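PDB 4NLC: ribosomal RNA processing protein 6 from Trypanosoma brucei brucei, which probably acts as a 3'-5' exoribonuclease in ribosomal RNA processing with the nuclear exosome, represented here by its catalytic core. Local coordinates for residues Leu88-Ile93 and Ile114-Gln119. The protein carries 1 engineered substitution. Numbering follows the deposited sequence.
Sequences LNETEI and ISTRTQ
E92 and R117 form a salt bridge. E92 OE2 takes the NE-H of R117 at 2.8 Å, in the guanidinium plane but 23° out of the carboxylate plane, on its anti side. R117 NH2 adds a weak bond to the same oxygen, with the two planes 77° apart. E92 CG lies between its backbone N and carbonyl carbon (chi1 70°), and a bend at chi2 brings the carboxylate to R117. E90 crosses T116 at about a right angle, its CD 3.9 Å from T116 CB. Three waters bridge the segments. Water 1 joins E90 OE1 to T116 OG1, T118 OG1 and Q119 OE1. Water 2 accepts from R117 N and is within hydrogen-bonding distance of E90 OE2 and E92 O. Water 3 links E90 OE2 to T118 OG1. I93 CA lies 3.6 Å from S115 O in a CA-H...O contact. The segments meet at the open end of the antiparallel hairpin 92-100/108-115, in the mixed sheet of the RNase H-like exonuclease domain. T116 OG1 accepts from T118 N at 3.3 Å, an ST turn, and T116 N bonds to Q119 O. These bonds shape the turn that carries R117 and leads to strand 120-123. Further out, D231 makes a second salt bridge to R117 NH2. T91 OG1 and Q54 both donate to E92 OE1, steadying the carboxylate. L87 of helix 77-87 packs on I93, I114 and T116.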
loop_
_atom_site.group_PDB
_atom_site.type_symbol
_atom_site.label_atom_id
_atom_site.label_comp_id
_atom_site.label_asym_id
_atom_site.label_seq_id
_atom_site.Cartn_x
_atom_site.Cartn_y
_atom_site.Cartn_z
ATOM N N LEU A 88 -0.214 23.553 2.402
ATOM C CA LEU A 88 -0.839 24.450 1.427
ATOM C C LEU A 88 0.043 25.650 1.050
ATOM O O LEU A 88 -0.251 26.295 0.057
ATOM C CB LEU A 88 -2.245 24.917 1.850
ATOM C CG LEU A 88 -3.384 23.859 1.888
ATOM C CD1 LEU A 88 -4.624 24.409 2.637
ATOM C CD2 LEU A 88 -3.771 23.343 0.497
ATOM N N ASN A 89 1.112 25.949 1.816
ATOM C CA ASN A 89 2.046 27.041 1.510
ATOM C C ASN A 89 3.317 26.554 0.768
ATOM O O ASN A 89 4.240 27.346 0.539
ATOM C CB ASN A 89 2.427 27.806 2.780
ATOM C CG ASN A 89 1.399 28.806 3.228
ATOM O OD1 ASN A 89 0.781 29.517 2.426
ATOM N ND2 ASN A 89 1.215 28.903 4.533
ATOM N N GLU A 90 3.363 25.251 0.398
ATOM C CA GLU A 90 4.492 24.636 -0.319
ATOM C C GLU A 90 4.170 24.433 -1.801
ATOM O O GLU A 90 3.005 24.321 -2.173
ATOM C CB GLU A 90 4.863 23.286 0.325
ATOM C CG GLU A 90 5.094 23.338 1.834
ATOM C CD GLU A 90 6.267 24.176 2.322
ATOM O OE1 GLU A 90 6.191 24.681 3.464
ATOM O OE2 GLU A 90 7.262 24.325 1.577
ATOM N N THR A 91 5.190 24.406 -2.648
ATOM C CA THR A 91 5.019 24.165 -4.093
ATOM C C THR A 91 5.371 22.705 -4.438
ATOM O O THR A 91 5.064 22.228 -5.532
ATOM C CB THR A 91 5.824 25.182 -4.921
ATOM O OG1 THR A 91 7.185 25.143 -4.499
ATOM C CG2 THR A 91 5.268 26.603 -4.808
ATOM N N GLU A 92 6.027 22.010 -3.507
ATOM C CA GLU A 92 6.399 20.611 -3.621
ATOM C C GLU A 92 6.607 19.978 -2.255
ATOM O O GLU A 92 7.218 20.582 -1.368
ATOM C CB GLU A 92 7.586 20.341 -4.576
ATOM C CG GLU A 92 8.949 20.819 -4.111
ATOM C CD GLU A 92 9.238 22.288 -4.322
ATOM O OE1 GLU A 92 8.698 22.873 -5.291
ATOM O OE2 GLU A 92 9.982 22.862 -3.494
ATOM N N ILE A 93 6.071 18.754 -2.090
ATOM C CA ILE A 93 6.177 17.993 -0.838
ATOM C C ILE A 93 6.550 16.589 -1.203
ATOM O O ILE A 93 6.180 16.142 -2.295
ATOM C CB ILE A 93 4.874 18.035 0.027
ATOM C CG1 ILE A 93 3.715 17.203 -0.612
ATOM C CG2 ILE A 93 4.434 19.486 0.366
ATOM C CD1 ILE A 93 2.394 17.111 0.221
ATOM N N ILE A 114 5.662 12.803 5.498
ATOM C CA ILE A 114 5.675 13.982 4.637
ATOM C C ILE A 114 6.874 14.834 4.970
ATOM O O ILE A 114 7.048 15.203 6.128
ATOM C CB ILE A 114 4.356 14.833 4.714
ATOM C CG1 ILE A 114 3.101 14.034 4.277
ATOM C CG2 ILE A 114 4.474 16.103 3.851
ATOM C CD1 ILE A 114 1.935 14.185 5.216
ATOM N N SER A 115 7.634 15.239 3.954
ATOM C CA SER A 115 8.701 16.201 4.170
ATOM C C SER A 115 8.457 17.426 3.315
ATOM O O SER A 115 8.039 17.312 2.157
ATOM C CB SER A 115 10.075 15.626 3.834
ATOM O OG SER A 115 10.532 14.645 4.751
ATOM N N THR A 116 8.778 18.592 3.876
ATOM C CA THR A 116 8.780 19.875 3.176
ATOM C C THR A 116 10.240 20.292 3.161
ATOM O O THR A 116 11.066 19.640 3.802
ATOM C CB THR A 116 7.858 20.956 3.841
ATOM O OG1 THR A 116 8.450 21.484 5.024
ATOM C CG2 THR A 116 6.450 20.461 4.124
ATOM N N ARG A 117 10.563 21.394 2.477
ATOM C CA ARG A 117 11.925 21.935 2.448
ATOM C C ARG A 117 12.426 22.323 3.848
ATOM O O ARG A 117 13.627 22.427 4.037
ATOM C CB ARG A 117 11.990 23.185 1.531
ATOM C CG ARG A 117 11.602 22.929 0.074
ATOM C CD ARG A 117 12.467 21.861 -0.592
ATOM N NE ARG A 117 12.134 21.803 -2.003
ATOM C CZ ARG A 117 12.897 21.287 -2.953
ATOM N NH1 ARG A 117 14.048 20.703 -2.647
ATOM N NH2 ARG A 117 12.513 21.344 -4.217
ATOM N N THR A 118 11.520 22.572 4.808
ATOM C CA THR A 118 11.916 23.088 6.134
ATOM C C THR A 118 11.686 22.133 7.306
ATOM O O THR A 118 12.170 22.401 8.410
ATOM C CB THR A 118 11.218 24.444 6.401
ATOM O OG1 THR A 118 9.817 24.364 6.060
ATOM C CG2 THR A 118 11.885 25.584 5.664
ATOM N N GLN A 119 10.935 21.042 7.086
ATOM C CA GLN A 119 10.621 20.119 8.165
ATOM C C GLN A 119 10.008 18.808 7.692
ATOM O O GLN A 119 9.576 18.691 6.539
ATOM C CB GLN A 119 9.698 20.805 9.196
ATOM C CG GLN A 119 8.371 21.239 8.617
ATOM C CD GLN A 119 7.559 22.029 9.604
ATOM O OE1 GLN A 119 6.998 23.073 9.266
ATOM N NE2 GLN A 119 7.413 21.517 10.815
HETATM O O HOH W 1 7.163 23.478 6.308
HETATM O O HOH W 2 8.344 21.988 0.596
HETATM O O HOH W 3 9.299 24.903 3.323
#